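Local atomic coordinates of xyloglucan-specific endo-beta-1,4-glucanase BoGH5A (Bacteroides ovatus, PDB entry 3ZMR), a protein that cuts the beta-1,4-glucan backbone of xyloglucan internally, with retention of anomeric configuration, releasing xyloglucan oligosaccharides for a human gut bacterium. Residues A[176-181]-A[234-239]; A[279-284]-A[307-312]; A[28-31]-A[35-38]; A[17-20]-A[25-28]. All blocks are in the same frame, centred on the assembly; numbering follows the deposited sequence.

Interactions 1 and 2 belong to the catalytic barrel, interactions 3 and 4 to the small N-terminal beta-sandwich domain. In the barrel each contact ties a loop after a barrel strand to an outer helix through a single polar side chain: Arg236 in interaction 1, partly buried, and Gln281 in interaction 2, buried nearer the chain's middle. The two touch where Phe284 packs on Asp234 and Leu237. Interactions 3 and 4 both use strand 24-31, their segments overlapping at Ile28, and join the two sheets of the sandwich. Interaction 3 is buried and wholly apolar across its segments, whereas interaction 4, partly buried, mixes a glutamine amide, an aromatic face and a water.

Interaction 1 (A[176-181]-A[234-239]). With EDO (1,2-ethanediol), chain H.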
loop_
_atom_site.group_PDB
_atom_site.type_symbol
_atom_site.label_atom_id
_atom_site.label_comp_id
_atom_site.label_asym_id
_atom_site.label_seq_id
_atom_site.Cartn_x
_atom_site.Cartn_y
_atom_site.Cartn_z
ATOM N N ALA A 176 -4.401 -11.452 9.863
ATOM C CA ALA A 176 -3.647 -11.201 11.081
ATOM C C ALA A 176 -2.813 -12.469 11.314
ATOM O O ALA A 176 -3.222 -13.587 10.947
ATOM C CB ALA A 176 -4.592 -11.023 12.260
ATOM N N TYR A 177 -1.649 -12.261 11.925
ATOM C CA TYR A 177 -0.721 -13.344 12.297
ATOM C C TYR A 177 -0.217 -13.268 13.729
ATOM O O TYR A 177 0.208 -14.291 14.277
ATOM C CB TYR A 177 0.494 -13.348 11.357
ATOM C CG TYR A 177 0.207 -13.529 9.893
ATOM C CD1 TYR A 177 -0.052 -12.431 9.071
ATOM C CD2 TYR A 177 0.157 -14.802 9.324
ATOM C CE1 TYR A 177 -0.290 -12.616 7.706
ATOM C CE2 TYR A 177 -0.093 -14.993 7.983
ATOM C CZ TYR A 177 -0.328 -13.913 7.183
ATOM O OH TYR A 177 -0.536 -14.180 5.842
ATOM N N SER A 178 -0.223 -12.068 14.302
ATOM C CA SER A 178 0.449 -11.792 15.575
ATOM C C SER A 178 -0.282 -12.340 16.811
ATOM O O SER A 178 0.253 -12.314 17.930
ATOM C CB SER A 178 0.738 -10.306 15.749
ATOM O OG SER A 178 1.667 -9.891 14.746
ATOM N N HIS A 179 -1.472 -12.868 16.579
ATOM C CA HIS A 179 -2.219 -13.630 17.579
ATOM C C HIS A 179 -1.947 -15.128 17.491
ATOM O O HIS A 179 -2.518 -15.929 18.244
ATOM C CB HIS A 179 -3.716 -13.367 17.450
ATOM C CG HIS A 179 -4.309 -13.779 16.144
ATOM N ND1 HIS A 179 -3.610 -13.719 14.955
ATOM C CD2 HIS A 179 -5.569 -14.172 15.826
ATOM C CE1 HIS A 179 -4.401 -14.113 13.974
ATOM N NE2 HIS A 179 -5.599 -14.382 14.471
ATOM N N GLN A 180 -1.052 -15.508 16.581
ATOM C CA GLN A 180 -0.789 -16.921 16.247
ATOM C C GLN A 180 0.717 -17.224 16.215
ATOM O O GLN A 180 1.173 -18.079 15.428
ATOM C CB GLN A 180 -1.463 -17.319 14.928
ATOM C CG GLN A 180 -2.972 -17.197 14.969
ATOM C CD GLN A 180 -3.639 -18.334 15.725
ATOM O OE1 GLN A 180 -3.099 -19.435 15.849
ATOM N NE2 GLN A 180 -4.832 -18.078 16.234
ATOM N N PHE A 181 1.488 -16.504 17.032
ATOM C CA PHE A 181 2.915 -16.790 17.147
ATOM C C PHE A 181 3.145 -18.060 17.983
ATOM O O PHE A 181 2.532 -18.276 19.019
ATOM C CB PHE A 181 3.672 -15.622 17.777
ATOM C CG PHE A 181 3.776 -14.389 16.926
ATOM C CD1 PHE A 181 4.031 -14.446 15.562
ATOM C CD2 PHE A 181 3.713 -13.145 17.523
ATOM C CE1 PHE A 181 4.134 -13.268 14.833
ATOM C CE2 PHE A 181 3.862 -11.963 16.812
ATOM C CZ PHE A 181 4.087 -12.031 15.445
ATOM N N ASP A 234 10.739 -2.295 11.611
ATOM C CA ASP A 234 11.307 -2.819 10.360
ATOM C C ASP A 234 11.701 -4.289 10.562
ATOM O O ASP A 234 11.481 -5.130 9.695
ATOM C CB ASP A 234 12.573 -2.046 9.945
ATOM C CG ASP A 234 12.324 -0.684 9.373
ATOM O OD1 ASP A 234 11.157 -0.277 9.169
ATOM O OD2 ASP A 234 13.355 -0.001 9.070
ATOM N N GLU A 235 12.334 -4.609 11.701
ATOM C CA GLU A 235 12.794 -5.971 11.967
ATOM C C GLU A 235 11.612 -6.932 12.032
ATOM O O GLU A 235 11.638 -8.028 11.450
ATOM C CB GLU A 235 13.565 -6.000 13.266
ATOM C CG GLU A 235 13.930 -7.374 13.785
ATOM C CD GLU A 235 14.696 -7.279 15.075
ATOM O OE1 GLU A 235 15.932 -7.124 15.019
ATOM O OE2 GLU A 235 14.031 -7.307 16.119
ATOM N N ARG A 236 10.544 -6.513 12.723
ATOM C CA ARG A 236 9.357 -7.351 12.848
ATOM C C ARG A 236 8.640 -7.551 11.510
ATOM O O ARG A 236 8.237 -8.662 11.187
ATOM C CB ARG A 236 8.410 -6.759 13.884
ATOM C CG ARG A 236 7.123 -7.533 14.046
ATOM C CD ARG A 236 6.335 -7.030 15.220
ATOM N NE ARG A 236 5.074 -7.718 15.373
ATOM C CZ ARG A 236 4.259 -7.515 16.408
ATOM N NH1 ARG A 236 4.603 -6.666 17.363
ATOM N NH2 ARG A 236 3.104 -8.151 16.490
ATOM N N LEU A 237 8.453 -6.464 10.771
ATOM C CA LEU A 237 7.760 -6.526 9.480
ATOM C C LEU A 237 8.520 -7.485 8.541
ATOM O O LEU A 237 7.908 -8.346 7.863
ATOM C CB LEU A 237 7.644 -5.126 8.925
ATOM C CG LEU A 237 6.757 -5.036 7.669
ATOM C CD1 LEU A 237 5.309 -5.416 7.915
ATOM C CD2 LEU A 237 6.870 -3.633 7.081
ATOM N N GLU A 238 9.847 -7.378 8.528
ATOM C CA GLU A 238 10.672 -8.305 7.746
ATOM C C GLU A 238 10.502 -9.754 8.190
ATOM O O GLU A 238 10.346 -10.668 7.381
ATOM C CB GLU A 238 12.163 -7.909 7.823
ATOM C CG GLU A 238 13.064 -8.900 7.100
ATOM C CD GLU A 238 14.543 -8.550 7.120
ATOM O OE1 GLU A 238 14.984 -7.819 8.010
ATOM O OE2 GLU A 238 15.262 -9.025 6.217
ATOM N N ALA A 239 10.564 -9.982 9.508
ATOM C CA ALA A 239 10.514 -11.351 10.031
ATOM C C ALA A 239 9.198 -12.020 9.667
ATOM O O ALA A 239 9.160 -13.200 9.315
ATOM C CB ALA A 239 10.711 -11.370 11.533
HETATM C C1 EDO H . 8.071 -5.125 18.988
HETATM O O1 EDO H . 7.552 -4.261 20.008
HETATM C C2 EDO H . 7.810 -4.501 17.630
HETATM O O2 EDO H . 6.399 -4.350 17.457
#
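Arg236 reaches away from its helix as a straight rod and ends against Ser178 and Phe181. Its CG stands anti to the backbone N (chi1 178°) and the chain stays extended as far as the guanidinium, which bridges helix 227-248 and the loop that follows barrel strand 170-173. NH2 donates to Ser178 OG over 2.9 Å, with an N-H...O angle of 157°. The hydroxyl lies in the guanidinium plane, at its edge, so the bond uses an N-H where it naturally points. Phe181 meets the same nitrogen differently: CE2 is 3.9 Å from Arg236 NH2, which lies at the edge of the ring and near the ring plane. Ring and guanidinium are turned 58° from each other, and there is no stacking between them. The cation-pi partner of Arg236 is instead Trp221.

On the loop side, a type I turn from Tyr177 to Gln180, closed by Gln180 N to Tyr177 O at 2.9 Å, brings Phe181 back beneath Ser178, whose CA sits 3.6 Å above one face of the Phe181 ring, toward its rim. The remaining terminal nitrogen, Arg236 NH1, bonds O2 of a 1,2-ethanediol at 2.9 Å, probably a guest from the crystallisation liquor.

Ser178 OG also bonds Glu218 OE2, while the other oxygen of that carboxylate receives Tyr177 N. The serine hydroxyl therefore links a positive and a negative group, and the nearby arginine probably helps to stabilise the charge on Glu218 through this neutral relay.

Interaction 2 (A[279-284]-A[307-312]). With EDO (1,2-ethanediol), chain J.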
loop_
_atom_site.group_PDB
_atom_site.type_symbol
_atom_site.label_atom_id
_atom_site.label_comp_id
_atom_site.label_asym_id
_atom_site.label_seq_id
_atom_site.Cartn_x
_atom_site.Cartn_y
_atom_site.Cartn_z
ATOM N N ARG A 279 8.587 9.521 6.078
ATOM C CA ARG A 279 9.837 8.826 5.810
ATOM C C ARG A 279 9.828 7.402 6.355
ATOM O O ARG A 279 10.203 6.442 5.651
ATOM C CB ARG A 279 11.034 9.636 6.354
ATOM C CG ARG A 279 12.371 8.920 6.175
ATOM C CD ARG A 279 13.572 9.834 6.428
ATOM N NE ARG A 279 13.410 10.586 7.673
ATOM C CZ ARG A 279 13.499 10.087 8.899
ATOM N NH1 ARG A 279 13.797 8.802 9.098
ATOM N NH2 ARG A 279 13.313 10.893 9.954
ATOM N N VAL A 280 9.379 7.254 7.589
ATOM C CA VAL A 280 9.416 5.969 8.236
ATOM C C VAL A 280 8.336 5.046 7.625
ATOM O O VAL A 280 8.573 3.870 7.376
ATOM C CB VAL A 280 9.266 6.088 9.765
ATOM C CG1 VAL A 280 9.154 4.707 10.378
ATOM C CG2 VAL A 280 10.451 6.852 10.355
ATOM N N GLN A 281 7.162 5.598 7.332
ATOM C CA GLN A 281 6.085 4.788 6.739
ATOM C C GLN A 281 6.417 4.369 5.299
ATOM O O GLN A 281 6.233 3.202 4.932
ATOM C CB GLN A 281 4.748 5.509 6.828
ATOM C CG GLN A 281 3.588 4.746 6.221
ATOM C CD GLN A 281 3.329 5.118 4.783
ATOM O OE1 GLN A 281 3.524 6.261 4.360
ATOM N NE2 GLN A 281 2.833 4.151 4.041
ATOM N N ASN A 282 6.943 5.285 4.490
ATOM C CA ASN A 282 7.454 4.887 3.178
ATOM C C ASN A 282 8.541 3.807 3.322
ATOM O O ASN A 282 8.572 2.838 2.554
ATOM C CB ASN A 282 7.976 6.091 2.411
ATOM C CG ASN A 282 6.889 6.887 1.690
ATOM O OD1 ASN A 282 6.092 6.334 0.923
ATOM N ND2 ASN A 282 6.909 8.199 1.881
ATOM N N GLY A 283 9.331 3.903 4.397
ATOM C CA GLY A 283 10.317 2.902 4.708
ATOM C C GLY A 283 9.750 1.499 4.930
ATOM O O GLY A 283 10.361 0.508 4.544
ATOM N N PHE A 284 8.599 1.408 5.591
ATOM C CA PHE A 284 7.919 0.102 5.792
ATOM C C PHE A 284 7.616 -0.553 4.440
ATOM O O PHE A 284 7.754 -1.770 4.272
ATOM C CB PHE A 284 6.616 0.245 6.596
ATOM C CG PHE A 284 6.798 0.742 8.040
ATOM C CD1 PHE A 284 7.952 0.501 8.771
ATOM C CD2 PHE A 284 5.790 1.469 8.653
ATOM C CE1 PHE A 284 8.085 0.980 10.087
ATOM C CE2 PHE A 284 5.885 1.916 9.958
ATOM C CZ PHE A 284 7.037 1.681 10.683
ATOM N N GLN A 307 1.286 0.762 0.319
ATOM C CA GLN A 307 0.207 1.621 0.777
ATOM C C GLN A 307 0.609 3.070 0.970
ATOM O O GLN A 307 1.735 3.383 1.401
ATOM C CB GLN A 307 -0.310 1.110 2.119
ATOM C CG GLN A 307 -1.027 -0.228 2.051
ATOM C CD GLN A 307 -0.125 -1.353 1.611
ATOM O OE1 GLN A 307 0.987 -1.554 2.156
ATOM N NE2 GLN A 307 -0.583 -2.115 0.631
ATOM N N ALA A 308 -0.319 3.954 0.645
ATOM C CA ALA A 308 -0.205 5.356 1.063
ATOM C C ALA A 308 -0.312 5.468 2.588
ATOM O O ALA A 308 -0.819 4.560 3.253
ATOM C CB ALA A 308 -1.282 6.176 0.406
ATOM N N TYR A 309 0.179 6.578 3.119
ATOM C CA TYR A 309 0.090 6.858 4.547
ATOM C C TYR A 309 -1.408 6.889 4.910
ATOM O O TYR A 309 -2.178 7.582 4.260
ATOM C CB TYR A 309 0.776 8.177 4.883
ATOM C CG TYR A 309 0.988 8.371 6.374
ATOM C CD1 TYR A 309 -0.028 8.871 7.182
ATOM C CD2 TYR A 309 2.196 8.036 6.981
ATOM C CE1 TYR A 309 0.153 9.014 8.549
ATOM C CE2 TYR A 309 2.395 8.207 8.351
ATOM C CZ TYR A 309 1.363 8.684 9.126
ATOM O OH TYR A 309 1.597 8.835 10.476
ATOM N N ASN A 310 -1.806 6.125 5.947
ATOM C CA ASN A 310 -3.230 6.062 6.335
ATOM C C ASN A 310 -4.116 5.477 5.209
ATOM O O ASN A 310 -5.341 5.611 5.264
ATOM C CB ASN A 310 -3.806 7.468 6.668
ATOM C CG ASN A 310 -3.517 7.963 8.087
ATOM O OD1 ASN A 310 -2.860 7.327 8.907
ATOM N ND2 ASN A 310 -4.028 9.139 8.361
ATOM N N THR A 311 -3.498 4.899 4.174
ATOM C CA THR A 311 -4.171 4.592 2.860
ATOM C C THR A 311 -4.972 5.814 2.322
ATOM O O THR A 311 -5.947 5.679 1.598
ATOM C CB THR A 311 -5.031 3.323 2.863
ATOM O OG1 THR A 311 -6.064 3.441 3.851
ATOM C CG2 THR A 311 -4.189 2.115 3.106
ATOM N N ASP A 312 -4.505 7.015 2.650
ATOM C CA ASP A 312 -5.270 8.227 2.312
ATOM C C ASP A 312 -4.880 8.752 0.938
ATOM O O ASP A 312 -3.692 8.925 0.643
ATOM C CB ASP A 312 -5.018 9.315 3.359
ATOM C CG ASP A 312 -5.759 10.582 3.067
ATOM O OD1 ASP A 312 -6.988 10.592 3.272
ATOM O OD2 ASP A 312 -5.155 11.550 2.584
HETATM C C1 EDO J . -8.019 7.457 4.713
HETATM O O1 EDO J . -8.667 8.481 3.925
HETATM C C2 EDO J . -8.473 6.054 4.296
HETATM O O2 EDO J . -9.850 5.864 4.655
#
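The side-chain amide of Gln281 stands almost upright against the ring of Tyr309, their planes 85° apart, with OE1 at the ring's edge, 3.4 Å from Tyr309 CD2. The aliphatic part of the glutamine follows the same flank, CB lying 3.6 Å from Tyr309 CD2. The tyrosine ring further meets Tyr278 edge-to-face. On the helix, the ring of Phe284 has Val280 O 3.6 Å above one face, toward its rim.

Gln281 leaves the helix with CG anti to its own N and then bends sharply at chi2 (-94°), which turns the amide toward the backbone at the end of strand 304-307. There NE2 donates to Gln307 O over 3.0 Å. The acceptor lies in the amide plane, but the donor approaches from above the carbonyl plane. Asn285 ND2 grips the same carbonyl, so two side-chain amides from one helix hold this oxygen. A leucine in place of Gln281 would probably leave Gln307 O with one donor fewer and take the polar OE1 from the edge of the Tyr309 ring.

The side chain of Gln307 is bound to Thr260 and Glu334, about 7 Å from that of the probable proton donor Glu262. Helix 275-293 is thus fastened to the barrel wall where strand 304-307 gives way to the loop before helix 313-319, whose N-cap is Asp312; helix 227-248 packs beside it through Phe284.

Interaction 3 (A[28-31]-A[35-38]); sequences IQID and EWHI
Trp36 NE1 donates to the carbonyl oxygen of Gly54, a bond that anchors the indole at its polar corner while Ile30 covers one of its faces. With the nitrogen held in this way, the indole turns a flat face to strand 24-31 of the facing sheet. Its position follows from a chi1 of 47°, which places CG between the backbone N and the carbonyl carbon and directs the ring across toward that strand.

Ile30 answers with its methyl branch. CG2 stands over the indole, 3.7 Å from Trp36 CE2, and 3.9 Å from the centroid of the six-membered ring, only 16° off the normal: a well-centred CH-pi contact. CB of Ile30 follows at 4.0 Å from Trp36 CZ2, so the branch point rests on the ring as well. The other arm of the isoleucine, CG1, turns to Ile38 and lies 4.2 Å from its CD1. One residue thus spreads over both Trp36 and Ile38 of the facing segment. An alanine in place of Trp36 would strip away the surface on which Ile30 CG2 sits, and would probably open a gap in the apolar interior and leave Gly54 O without its indole donor.

No hydrogen bond joins the two segments, and their closest CA atoms, those of Ile30 and Trp36, are 9.2 Å apart, as expected for strands of facing sheets. Strand 24-31 pairs with strand 55-62 through Ile30 and Gln56, whereas strand 36-40 lies between strands 71-78 and 51-52; Val58 and Val77 close round Ile30 in the BACON domain's sandwich.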
loop_
_atom_site.group_PDB
_atom_site.type_symbol
_atom_site.label_atom_id
_atom_site.label_comp_id
_atom_site.label_asym_id
_atom_site.label_seq_id
_atom_site.Cartn_x
_atom_site.Cartn_y
_atom_site.Cartn_z
ATOM N N ILE A 28 31.989 15.243 4.338
ATOM C CA ILE A 28 33.411 15.330 4.053
ATOM C C ILE A 28 33.952 16.650 4.617
ATOM O O ILE A 28 33.190 17.501 5.078
ATOM C CB ILE A 28 33.716 15.170 2.541
ATOM C CG1 ILE A 28 33.269 16.400 1.722
ATOM C CG2 ILE A 28 33.095 13.861 2.053
ATOM C CD1 ILE A 28 33.709 16.340 0.268
ATOM N N GLN A 29 35.271 16.806 4.574
ATOM C CA GLN A 29 35.906 18.040 5.019
ATOM C C GLN A 29 36.751 18.638 3.904
ATOM O O GLN A 29 37.567 17.963 3.293
ATOM C CB GLN A 29 36.729 17.820 6.298
ATOM C CG GLN A 29 37.183 19.104 6.986
ATOM C CD GLN A 29 37.896 18.847 8.299
ATOM O OE1 GLN A 29 38.855 18.071 8.360
ATOM N NE2 GLN A 29 37.452 19.504 9.353
ATOM N N ILE A 30 36.544 19.924 3.682
ATOM C CA ILE A 30 37.326 20.739 2.753
ATOM C C ILE A 30 38.246 21.654 3.585
ATOM O O ILE A 30 37.782 22.391 4.432
ATOM C CB ILE A 30 36.413 21.627 1.876
ATOM C CG1 ILE A 30 35.338 20.795 1.158
ATOM C CG2 ILE A 30 37.247 22.464 0.903
ATOM C CD1 ILE A 30 35.847 19.570 0.416
ATOM N N ASP A 31 39.555 21.582 3.360
ATOM C CA ASP A 31 40.522 22.440 4.056
ATOM C C ASP A 31 41.037 23.473 3.062
ATOM O O ASP A 31 42.077 23.293 2.430
ATOM C CB ASP A 31 41.657 21.584 4.621
ATOM C CG ASP A 31 42.546 22.331 5.607
ATOM O OD1 ASP A 31 42.354 23.537 5.832
ATOM O OD2 ASP A 31 43.461 21.695 6.169
ATOM N N GLU A 35 38.366 31.749 0.158
ATOM C CA GLU A 35 37.243 31.481 -0.730
ATOM C C GLU A 35 37.497 30.249 -1.605
ATOM O O GLU A 35 38.547 30.113 -2.237
ATOM C CB GLU A 35 36.980 32.694 -1.622
ATOM C CG GLU A 35 35.740 32.585 -2.492
ATOM C CD GLU A 35 35.529 33.841 -3.307
ATOM O OE1 GLU A 35 36.340 34.787 -3.173
ATOM O OE2 GLU A 35 34.566 33.874 -4.094
ATOM N N TRP A 36 36.528 29.351 -1.631
ATOM C CA TRP A 36 36.541 28.231 -2.565
ATOM C C TRP A 36 35.131 27.918 -3.017
ATOM O O TRP A 36 34.148 28.456 -2.491
ATOM C CB TRP A 36 37.248 27.011 -1.971
ATOM C CG TRP A 36 36.818 26.652 -0.540
ATOM C CD1 TRP A 36 37.510 26.945 0.606
ATOM C CD2 TRP A 36 35.644 25.940 -0.109
ATOM N NE1 TRP A 36 36.865 26.477 1.700
ATOM C CE2 TRP A 36 35.720 25.848 1.308
ATOM C CE3 TRP A 36 34.545 25.365 -0.766
ATOM C CZ2 TRP A 36 34.738 25.218 2.073
ATOM C CZ3 TRP A 36 33.553 24.757 0.006
ATOM C CH2 TRP A 36 33.665 24.681 1.411
ATOM N N HIS A 37 35.039 27.059 -4.018
ATOM C CA HIS A 37 33.784 26.757 -4.690
ATOM C C HIS A 37 33.647 25.258 -4.950
ATOM O O HIS A 37 34.633 24.552 -5.110
ATOM C CB HIS A 37 33.711 27.484 -6.024
ATOM C CG HIS A 37 33.794 28.976 -5.911
ATOM N ND1 HIS A 37 32.675 29.775 -5.868
ATOM C CD2 HIS A 37 34.861 29.815 -5.857
ATOM C CE1 HIS A 37 33.050 31.044 -5.795
ATOM N NE2 HIS A 37 34.369 31.092 -5.784
ATOM N N ILE A 38 32.407 24.795 -4.945
ATOM C CA ILE A 38 32.058 23.412 -5.291
ATOM C C ILE A 38 30.909 23.328 -6.310
ATOM O O ILE A 38 29.909 23.998 -6.188
ATOM C CB ILE A 38 31.641 22.627 -4.032
ATOM C CG1 ILE A 38 32.821 22.547 -3.061
ATOM C CG2 ILE A 38 31.181 21.205 -4.411
ATOM C CD1 ILE A 38 32.486 21.839 -1.752
#

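Interaction 4 (A[17-20]-A[25-28]); sequences LEFD and RQTI
Gln26 and Phe19 face each other across a beta-arch: strand 16-19 and strand 24-31 run nearly antiparallel, at 161°, yet belong to different sheets of the sandwich, so side chains join them where backbone bonds would join hairpin partners. From Gln26 CB, 4.1 Å from Phe19 CZ, the chain leads toward strand 16-19, extended beyond CG. CG itself packs 3.7 Å from Phe19 CE2, and CD lies at the same distance from Phe19 CZ. The amide then settles on the ring, the two planes only 21° apart, with NE2 3.5 Å above the centre of the phenyl face: an amide-pi stack.

At the tip the two ends divide. NE2 donates to Glu18 O over 2.9 Å, in line with its own amide plane but above that of the carbonyl, and OE1 receives a bond from a water; these two bonds define which way round the amide lies, while the stack keeps it flat on the ring. OE1 passes Leu17 CD2, while Leu17 CD1 touches Ile28 CG2 at the apolar end, near Ile87 of strand 85-91. Finally, the water donates to Gln26 OE1 at 2.8 Å and accepts from Glu18 N at 2.9 Å.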
loop_
_atom_site.group_PDB
_atom_site.type_symbol
_atom_site.label_atom_id
_atom_site.label_comp_id
_atom_site.label_asym_id
_atom_site.label_seq_id
_atom_site.Cartn_x
_atom_site.Cartn_y
_atom_site.Cartn_z
ATOM N N LEU A 17 34.372 8.523 -3.286
ATOM C CA LEU A 17 33.208 8.219 -2.456
ATOM C C LEU A 17 32.337 7.129 -3.107
ATOM O O LEU A 17 32.144 7.105 -4.337
ATOM C CB LEU A 17 32.368 9.490 -2.257
ATOM C CG LEU A 17 33.070 10.696 -1.619
ATOM C CD1 LEU A 17 32.136 11.894 -1.556
ATOM C CD2 LEU A 17 33.694 10.377 -0.255
ATOM N N GLU A 18 31.746 6.310 -2.245
ATOM C CA GLU A 18 30.892 5.184 -2.637
ATOM C C GLU A 18 29.573 5.270 -1.871
ATOM O O GLU A 18 29.585 5.336 -0.631
ATOM C CB GLU A 18 31.574 3.838 -2.310
ATOM C CG GLU A 18 32.982 3.676 -2.857
ATOM C CD GLU A 18 33.061 3.051 -4.236
ATOM O OE1 GLU A 18 32.079 2.434 -4.698
ATOM O OE2 GLU A 18 34.133 3.175 -4.862
ATOM N N PHE A 19 28.461 5.180 -2.626
ATOM C CA PHE A 19 27.112 5.202 -2.059
ATOM C C PHE A 19 26.354 3.957 -2.539
ATOM O O PHE A 19 26.523 3.498 -3.679
ATOM C CB PHE A 19 26.358 6.443 -2.516
ATOM C CG PHE A 19 26.891 7.749 -1.975
ATOM C CD1 PHE A 19 27.980 8.381 -2.549
ATOM C CD2 PHE A 19 26.261 8.378 -0.921
ATOM C CE1 PHE A 19 28.439 9.602 -2.051
ATOM C CE2 PHE A 19 26.711 9.573 -0.411
ATOM C CZ PHE A 19 27.795 10.199 -0.983
ATOM N N ASP A 20 25.487 3.424 -1.687
ATOM C CA ASP A 20 24.544 2.404 -2.167
ATOM C C ASP A 20 23.343 3.106 -2.867
ATOM O O ASP A 20 23.300 4.345 -3.009
ATOM C CB ASP A 20 24.166 1.391 -1.067
ATOM C CG ASP A 20 23.327 1.963 0.027
ATOM O OD1 ASP A 20 22.676 2.995 -0.175
ATOM O OD2 ASP A 20 23.311 1.334 1.103
ATOM N N ARG A 25 23.618 10.437 2.578
ATOM C CA ARG A 25 24.567 11.534 2.637
ATOM C C ARG A 25 25.845 11.114 3.355
ATOM O O ARG A 25 25.827 10.231 4.216
ATOM C CB ARG A 25 23.958 12.766 3.331
ATOM C CG ARG A 25 23.966 12.733 4.858
ATOM C CD ARG A 25 22.640 12.428 5.515
ATOM N NE ARG A 25 22.799 12.572 6.968
ATOM C CZ ARG A 25 22.846 11.594 7.880
ATOM N NH1 ARG A 25 22.702 10.316 7.538
ATOM N NH2 ARG A 25 23.038 11.905 9.175
ATOM N N GLN A 26 26.941 11.785 3.014
ATOM C CA GLN A 26 28.229 11.626 3.658
ATOM C C GLN A 26 28.825 13.009 3.872
ATOM O O GLN A 26 28.900 13.828 2.944
ATOM C CB GLN A 26 29.205 10.770 2.845
ATOM C CG GLN A 26 28.737 9.318 2.715
ATOM C CD GLN A 26 29.598 8.498 1.786
ATOM O OE1 GLN A 26 30.770 8.795 1.575
ATOM N NE2 GLN A 26 29.017 7.456 1.229
ATOM N N THR A 27 29.275 13.238 5.104
ATOM C CA THR A 27 29.973 14.477 5.444
ATOM C C THR A 27 31.469 14.310 5.125
ATOM O O THR A 27 32.139 13.341 5.567
ATOM C CB THR A 27 29.797 14.840 6.923
ATOM O OG1 THR A 27 28.417 14.996 7.213
ATOM C CG2 THR A 27 30.521 16.127 7.281
ATOM N N ILE A 28 31.989 15.243 4.338
ATOM C CA ILE A 28 33.411 15.330 4.053
ATOM C C ILE A 28 33.952 16.650 4.617
ATOM O O ILE A 28 33.190 17.501 5.078
ATOM C CB ILE A 28 33.716 15.170 2.541
ATOM C CG1 ILE A 28 33.269 16.400 1.722
ATOM C CG2 ILE A 28 33.095 13.861 2.053
ATOM C CD1 ILE A 28 33.709 16.340 0.268
HETATM O O HOH W 1 32.389 6.780 0.580
#